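Putative cytoplasmic protein (Salmonella typhimurium LT2, PDB 2Q02) is of unknown function but binds zinc in a xylose isomerase-like TIM barrel and may act as an isomerase. Local coordinates at residues K29-N40 / Y63-A72. Sequence-based numbering, arbitrary orientation.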
ATOM      1  N   LYS A  29      -0.436   8.014  17.193  1.00 46.08           N
ATOM      2  CA  LYS A  29      -0.482   9.375  17.763  1.00 45.50           C
ATOM      3  C   LYS A  29       0.700   9.619  18.718  1.00 45.96           C
ATOM      4  O   LYS A  29       1.311  10.688  18.656  1.00 46.72           O
ATOM      5  CB  LYS A  29      -1.838   9.702  18.419  1.00 46.00           C
ATOM      6  CG  LYS A  29      -1.841  11.003  19.295  1.00 46.72           C
ATOM      7  CD  LYS A  29      -2.885  12.031  18.842  1.00 51.68           C
ATOM      8  CE  LYS A  29      -2.925  13.296  19.743  1.00 50.90           C
ATOM      9  NZ  LYS A  29      -3.369  13.012  21.148  1.00 44.61           N
ATOM     10  N   ARG A  30       1.041   8.645  19.570  1.00 45.77           N
ATOM     11  CA  ARG A  30       2.220   8.748  20.446  0.50 44.77           C
ATOM     12  C   ARG A  30       3.493   9.052  19.632  1.00 45.66           C
ATOM     13  O   ARG A  30       4.362   9.805  20.076  1.00 46.22           O
ATOM     14  CB  ARG A  30       2.417   7.464  21.292  0.50 45.41           C
ATOM     15  CG  ARG A  30       1.601   7.388  22.609  0.50 42.66           C
ATOM     16  CD  ARG A  30       1.962   6.145  23.471  0.50 41.38           C
ATOM     17  NE  ARG A  30       1.168   4.969  23.099  0.50 36.90           N
ATOM     18  CZ  ARG A  30       1.633   3.836  22.566  0.50 32.81           C
ATOM     19  NH1 ARG A  30       2.921   3.642  22.341  0.50 28.84           N
ATOM     20  NH2 ARG A  30       0.783   2.871  22.253  0.50 28.09           N
ATOM     21  N   LEU A  31       3.608   8.462  18.442  1.00 45.47           N
ATOM     22  CA  LEU A  31       4.758   8.698  17.547  1.00 45.42           C
ATOM     23  C   LEU A  31       4.641   9.983  16.717  1.00 45.70           C
ATOM     24  O   LEU A  31       5.527  10.301  15.924  1.00 45.71           O
ATOM     25  CB  LEU A  31       4.916   7.520  16.593  1.00 44.84           C
ATOM     26  CG  LEU A  31       5.286   6.209  17.275  1.00 44.41           C
ATOM     27  CD1 LEU A  31       5.269   5.061  16.278  1.00 44.65           C
ATOM     28  CD2 LEU A  31       6.657   6.331  17.939  1.00 48.61           C
ATOM     29  N   GLU A  32       3.532  10.691  16.888  1.00 46.17           N
ATOM     30  CA  GLU A  32       3.261  11.966  16.220  1.00 46.19           C
ATOM     31  C   GLU A  32       3.158  11.872  14.700  1.00 46.43           C
ATOM     32  O   GLU A  32       3.615  12.774  14.000  1.00 45.87           O
ATOM     33  CB  GLU A  32       4.280  13.035  16.617  1.00 47.07           C
ATOM     34  CG  GLU A  32       3.966  13.709  17.939  1.00 47.98           C
ATOM     35  CD  GLU A  32       5.053  14.662  18.367  1.00 47.39           C
ATOM     36  OE1 GLU A  32       6.185  14.191  18.609  1.00 51.10           O
ATOM     37  OE2 GLU A  32       4.775  15.876  18.462  1.00 50.04           O
ATOM     38  N   PHE A  33       2.584  10.777  14.197  1.00 46.29           N
ATOM     39  CA  PHE A  33       2.155  10.694  12.796  1.00 46.09           C
ATOM     40  C   PHE A  33       0.651  10.880  12.756  1.00 45.36           C
ATOM     41  O   PHE A  33      -0.018  10.736  13.762  1.00 44.79           O
ATOM     42  CB  PHE A  33       2.568   9.363  12.156  1.00 46.32           C
ATOM     43  CG  PHE A  33       4.042   9.142  12.191  1.00 47.42           C
ATOM     44  CD1 PHE A  33       4.882   9.914  11.392  1.00 48.54           C
ATOM     45  CD2 PHE A  33       4.604   8.230  13.081  1.00 47.30           C
ATOM     46  CE1 PHE A  33       6.256   9.748  11.449  1.00 49.53           C
ATOM     47  CE2 PHE A  33       5.979   8.059  13.144  1.00 47.44           C
ATOM     48  CZ  PHE A  33       6.803   8.818  12.329  1.00 47.46           C
ATOM     49  N   ASN A  34       0.130  11.212  11.587  1.00 45.33           N
ATOM     50  CA  ASN A  34      -1.288  11.536  11.441  1.00 45.69           C
ATOM     51  C   ASN A  34      -1.960  10.775  10.287  1.00 44.50           C
ATOM     52  O   ASN A  34      -3.021  11.160   9.821  1.00 43.08           O
ATOM     53  CB  ASN A  34      -1.456  13.048  11.243  1.00 45.35           C
ATOM     54  CG  ASN A  34      -0.752  13.571   9.973  1.00 46.74           C
ATOM     55  OD1 ASN A  34      -0.397  12.814   9.059  1.00 46.08           O
ATOM     56  ND2 ASN A  34      -0.552  14.877   9.927  1.00 42.12           N
ATOM     57  N   LYS A  35      -1.342   9.679   9.862  1.00 45.14           N
ATOM     58  CA  LYS A  35      -1.836   8.869   8.753  1.00 45.66           C
ATOM     59  C   LYS A  35      -1.716   7.387   9.042  1.00 45.07           C
ATOM     60  O   LYS A  35      -0.699   6.940   9.564  1.00 44.02           O
ATOM     61  CB  LYS A  35      -1.071   9.199   7.464  1.00 45.43           C
ATOM     62  CG  LYS A  35      -1.363  10.619   6.947  1.00 47.47           C
ATOM     63  CD  LYS A  35      -0.480  11.051   5.771  1.00 47.71           C
ATOM     64  CE  LYS A  35      -0.959  12.366   5.204  1.00 40.60           C
ATOM     65  NZ  LYS A  35      -0.885  13.324   6.294  1.00 43.34           N
ATOM     66  N   VAL A  36      -2.767   6.642   8.705  1.00 45.30           N
ATOM     67  CA  VAL A  36      -2.748   5.171   8.752  1.00 46.03           C
ATOM     68  C   VAL A  36      -3.440   4.561   7.557  1.00 45.87           C
ATOM     69  O   VAL A  36      -4.106   5.247   6.802  1.00 46.37           O
ATOM     70  CB  VAL A  36      -3.474   4.583  10.003  1.00 45.85           C
ATOM     71  CG1 VAL A  36      -2.758   4.977  11.270  1.00 47.24           C
ATOM     72  CG2 VAL A  36      -4.948   5.037  10.047  1.00 47.36           C
ATOM     73  N   GLU A  37      -3.287   3.254   7.422  1.00 46.45           N
ATOM     74  CA  GLU A  37      -4.044   2.442   6.491  1.00 46.58           C
ATOM     75  C   GLU A  37      -4.684   1.314   7.280  1.00 45.55           C
ATOM     76  O   GLU A  37      -4.026   0.688   8.124  1.00 45.80           O
ATOM     77  CB  GLU A  37      -3.121   1.812   5.440  1.00 46.97           C
ATOM     78  CG  GLU A  37      -2.432   2.788   4.496  1.00 46.01           C
ATOM     79  CD  GLU A  37      -1.607   2.066   3.442  1.00 48.84           C
ATOM     80  OE1 GLU A  37      -0.406   1.796   3.733  1.00 45.12           O
ATOM     81  OE2 GLU A  37      -2.172   1.741   2.354  1.00 44.97           O
ATOM     82  N   LEU A  38      -5.946   1.029   6.991  1.00 45.70           N
ATOM     83  CA  LEU A  38      -6.605  -0.164   7.527  1.00 45.72           C
ATOM     84  C   LEU A  38      -6.579  -1.290   6.486  1.00 45.87           C
ATOM     85  O   LEU A  38      -6.130  -1.093   5.358  1.00 45.58           O
ATOM     86  CB  LEU A  38      -8.032   0.159   7.994  1.00 46.08           C
ATOM     87  CG  LEU A  38      -8.172   1.065   9.232  1.00 45.37           C
ATOM     88  CD1 LEU A  38      -9.626   1.293   9.568  1.00 44.84           C
ATOM     89  CD2 LEU A  38      -7.440   0.511  10.444  1.00 45.89           C
ATOM     90  N   ARG A  39      -7.035  -2.480   6.878  1.00 46.49           N
ATOM     91  CA  ARG A  39      -6.907  -3.669   6.037  1.00 46.40           C
ATOM     92  C   ARG A  39      -7.970  -4.765   6.312  1.00 46.61           C
ATOM     93  O   ARG A  39      -8.388  -4.995   7.463  1.00 46.75           O
ATOM     94  CB  ARG A  39      -5.526  -4.311   6.243  1.00 47.02           C
ATOM     95  CG  ARG A  39      -4.305  -3.376   6.312  1.00 44.48           C
ATOM     96  CD  ARG A  39      -3.052  -4.227   6.498  1.00 44.36           C
ATOM     97  NE  ARG A  39      -2.987  -5.224   5.436  1.00 43.64           N
ATOM     98  CZ  ARG A  39      -2.367  -5.058   4.270  1.00 44.16           C
ATOM     99  NH1 ARG A  39      -1.672  -3.961   3.996  1.00 47.60           N
ATOM    100  NH2 ARG A  39      -2.413  -6.015   3.373  1.00 43.69           N
ATOM    101  N   ASN A  40      -8.363  -5.479   5.260  1.00 46.03           N
ATOM    102  CA  ASN A  40      -9.344  -6.572   5.414  1.00 47.13           C
ATOM    103  C   ASN A  40      -8.698  -7.957   5.650  1.00 47.23           C
ATOM    104  O   ASN A  40      -9.404  -8.958   5.719  1.00 46.42           O
ATOM    105  CB  ASN A  40     -10.309  -6.645   4.223  1.00 46.56           C
ATOM    106  CG  ASN A  40      -9.654  -7.186   2.983  1.00 48.70           C
ATOM    107  OD1 ASN A  40      -8.425  -7.196   2.882  1.00 44.99           O
ATOM    108  ND2 ASN A  40     -10.466  -7.640   2.021  1.00 47.01           N
ATOM    109  N   TYR A  63      -7.625  10.542  17.876  1.00 45.79           N
ATOM    110  CA  TYR A  63      -6.168  10.486  17.799  1.00 45.37           C
ATOM    111  C   TYR A  63      -5.612  11.310  16.629  1.00 45.41           C
ATOM    112  O   TYR A  63      -4.428  11.232  16.311  1.00 45.87           O
ATOM    113  CB  TYR A  63      -5.711   9.025  17.736  1.00 44.39           C
ATOM    114  CG  TYR A  63      -6.066   8.284  19.001  1.00 43.04           C
ATOM    115  CD1 TYR A  63      -5.337   8.481  20.163  1.00 44.75           C
ATOM    116  CD2 TYR A  63      -7.145   7.416  19.047  1.00 41.21           C
ATOM    117  CE1 TYR A  63      -5.655   7.811  21.339  1.00 46.01           C
ATOM    118  CE2 TYR A  63      -7.479   6.749  20.216  1.00 43.23           C
ATOM    119  CZ  TYR A  63      -6.730   6.948  21.361  1.00 45.06           C
ATOM    120  OH  TYR A  63      -7.047   6.295  22.528  1.00 41.76           O
ATOM    121  N   GLY A  64      -6.466  12.119  16.013  1.00 45.15           N
ATOM    122  CA  GLY A  64      -6.054  13.048  14.965  1.00 45.44           C
ATOM    123  C   GLY A  64      -5.462  12.391  13.725  1.00 46.27           C
ATOM    124  O   GLY A  64      -4.496  12.896  13.151  1.00 46.78           O
ATOM    125  N   LEU A  65      -6.053  11.268  13.305  1.00 46.14           N
ATOM    126  CA  LEU A  65      -5.530  10.454  12.203  1.00 45.43           C
ATOM    127  C   LEU A  65      -6.428  10.506  10.995  1.00 45.71           C
ATOM    128  O   LEU A  65      -7.657  10.506  11.122  1.00 46.19           O
ATOM    129  CB  LEU A  65      -5.392   8.989  12.613  1.00 44.58           C
ATOM    130  CG  LEU A  65      -4.609   8.742  13.899  1.00 46.23           C
ATOM    131  CD1 LEU A  65      -4.551   7.250  14.184  1.00 47.91           C
ATOM    132  CD2 LEU A  65      -3.210   9.344  13.826  1.00 47.14           C
ATOM    133  N   GLU A  66      -5.803  10.561   9.824  1.00 46.60           N
ATOM    134  CA  GLU A  66      -6.474  10.314   8.551  1.00 46.93           C
ATOM    135  C   GLU A  66      -6.274   8.854   8.173  1.00 46.26           C
ATOM    136  O   GLU A  66      -5.155   8.373   8.127  1.00 45.55           O
ATOM    137  CB  GLU A  66      -5.893  11.205   7.442  1.00 46.02           C
ATOM    138  CG  GLU A  66      -6.123  10.664   6.020  1.00 52.04           C
ATOM    139  CD  GLU A  66      -5.873  11.690   4.896  1.00 52.26           C
ATOM    140  OE1 GLU A  66      -4.808  12.368   4.895  1.00 57.40           O
ATOM    141  OE2 GLU A  66      -6.752  11.792   3.995  1.00 57.95           O
ATOM    142  N   ILE A  67      -7.359   8.148   7.881  1.00 46.20           N
ATOM    143  CA  ILE A  67      -7.255   6.813   7.314  1.00 46.04           C
ATOM    144  C   ILE A  67      -7.082   6.989   5.809  1.00 46.05           C
ATOM    145  O   ILE A  67      -8.018   7.364   5.122  1.00 46.40           O
ATOM    146  CB  ILE A  67      -8.503   5.972   7.625  1.00 46.11           C
ATOM    147  CG1 ILE A  67      -8.643   5.795   9.141  1.00 46.06           C
ATOM    148  CG2 ILE A  67      -8.428   4.609   6.886  1.00 46.56           C
ATOM    149  CD1 ILE A  67      -9.961   5.224   9.581  1.00 45.41           C
ATOM    150  N   VAL A  68      -5.885   6.737   5.301  1.00 46.18           N
ATOM    151  CA  VAL A  68      -5.554   7.081   3.925  1.00 45.71           C
ATOM    152  C   VAL A  68      -6.066   6.029   2.961  1.00 45.94           C
ATOM    153  O   VAL A  68      -6.648   6.372   1.933  1.00 45.96           O
ATOM    154  CB  VAL A  68      -4.027   7.260   3.703  1.00 47.26           C
ATOM    155  CG1 VAL A  68      -3.737   7.571   2.244  1.00 47.42           C
ATOM    156  CG2 VAL A  68      -3.438   8.359   4.644  1.00 46.65           C
ATOM    157  N   THR A  69      -5.839   4.753   3.255  1.00 45.69           N
ATOM    158  CA  THR A  69      -6.419   3.709   2.401  1.00 45.87           C
ATOM    159  C   THR A  69      -6.962   2.546   3.179  1.00 46.28           C
ATOM    160  O   THR A  69      -6.705   2.396   4.375  1.00 45.68           O
ATOM    161  CB  THR A  69      -5.406   3.094   1.366  1.00 46.56           C
ATOM    162  OG1 THR A  69      -4.648   2.049   1.986  1.00 47.46           O
ATOM    163  CG2 THR A  69      -4.456   4.140   0.811  1.00 49.36           C
ATOM    164  N   ILE A  70      -7.709   1.723   2.445  1.00 46.42           N
ATOM    165  CA  ILE A  70      -7.978   0.354   2.832  1.00 46.62           C
ATOM    166  C   ILE A  70      -7.301  -0.595   1.847  1.00 45.61           C
ATOM    167  O   ILE A  70      -7.320  -0.379   0.647  1.00 47.01           O
ATOM    168  CB  ILE A  70      -9.491   0.119   2.920  1.00 46.96           C
ATOM    169  CG1 ILE A  70     -10.029   0.909   4.130  1.00 49.43           C
ATOM    170  CG2 ILE A  70      -9.801  -1.372   3.043  1.00 45.87           C
ATOM    171  CD1 ILE A  70     -11.512   0.895   4.259  1.00 50.51           C
ATOM    172  N   ASN A  71      -6.651  -1.614   2.386  1.00 46.49           N
ATOM    173  CA  ASN A  71      -6.061  -2.712   1.612  1.00 46.51           C
ATOM    174  C   ASN A  71      -6.874  -3.973   1.878  1.00 47.00           C
ATOM    175  O   ASN A  71      -6.973  -4.362   3.043  1.00 46.61           O
ATOM    176  CB  ASN A  71      -4.633  -3.025   2.083  1.00 45.94           C
ATOM    177  CG  ASN A  71      -3.648  -1.930   1.764  1.00 49.64           C
ATOM    178  OD1 ASN A  71      -2.873  -2.064   0.813  1.00 49.53           O
ATOM    179  ND2 ASN A  71      -3.657  -0.835   2.565  1.00 47.71           N
ATOM    180  N   ALA A  72      -7.410  -4.663   0.859  1.00 47.17           N
ATOM    181  CA  ALA A  72      -7.313  -4.317  -0.573  1.00 45.95           C
ATOM    182  C   ALA A  72      -8.294  -5.205  -1.300  1.00 46.26           C
ATOM    183  O   ALA A  72      -8.726  -6.214  -0.740  1.00 46.69           O
ATOM    184  CB  ALA A  72      -5.911  -4.556  -1.116  1.00 44.85           C
TER
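Asn71 lies across Arg39 and reaches on to Glu37, three polar side chains on one face of two neighbouring parallel strands. Asn71 CB rests over one face of the Arg39 guanidinium, toward its rim, 3.6 Å from Arg39 NH1, and the amide plane is turned only 15° from that group. The short side chain still brings its carboxamide, as a donor, to the glutamate: Asn71 ND2 donates to Glu37 OE2 (3.0 Å), which it meets from above the carboxylate plane, while Thr69 OG1 donates to the anti lone pair of the same oxygen. Glu37 OE2 is also hydrogen-bonded to NE2 of the zinc ligand His197, and so probably helps orient it from the second shell. Arg39 forms salt bridges with Asp41 and with Glu245, another zinc ligand. These strands, 35-39 and 66-73, are joined through helix 53-62 as a beta-alpha-beta unit of the TIM barrel, and their polar face looks into the barrel near the metal. The ladder includes the bond from Val68 N to Val36 O (2.8 Å) and ends with Asn40 N donating to Asn71 O (2.8 Å).

On the reverse face, toward the helices, Val36 branches at CB and so touches two neighbours close to the strand: CG1, anti to the carbonyl carbon (chi1 -65°), meets Leu65 CD1 at 4.1 Å, and CG2 packs on Ile67 CG1 at 3.9 Å. Phe24 of helix 21-30 packs against this valine. Leu38 is longer and reaches Ile67 with its tip, Leu38 CD1 touching Ile67 CD1 at 3.9 Å.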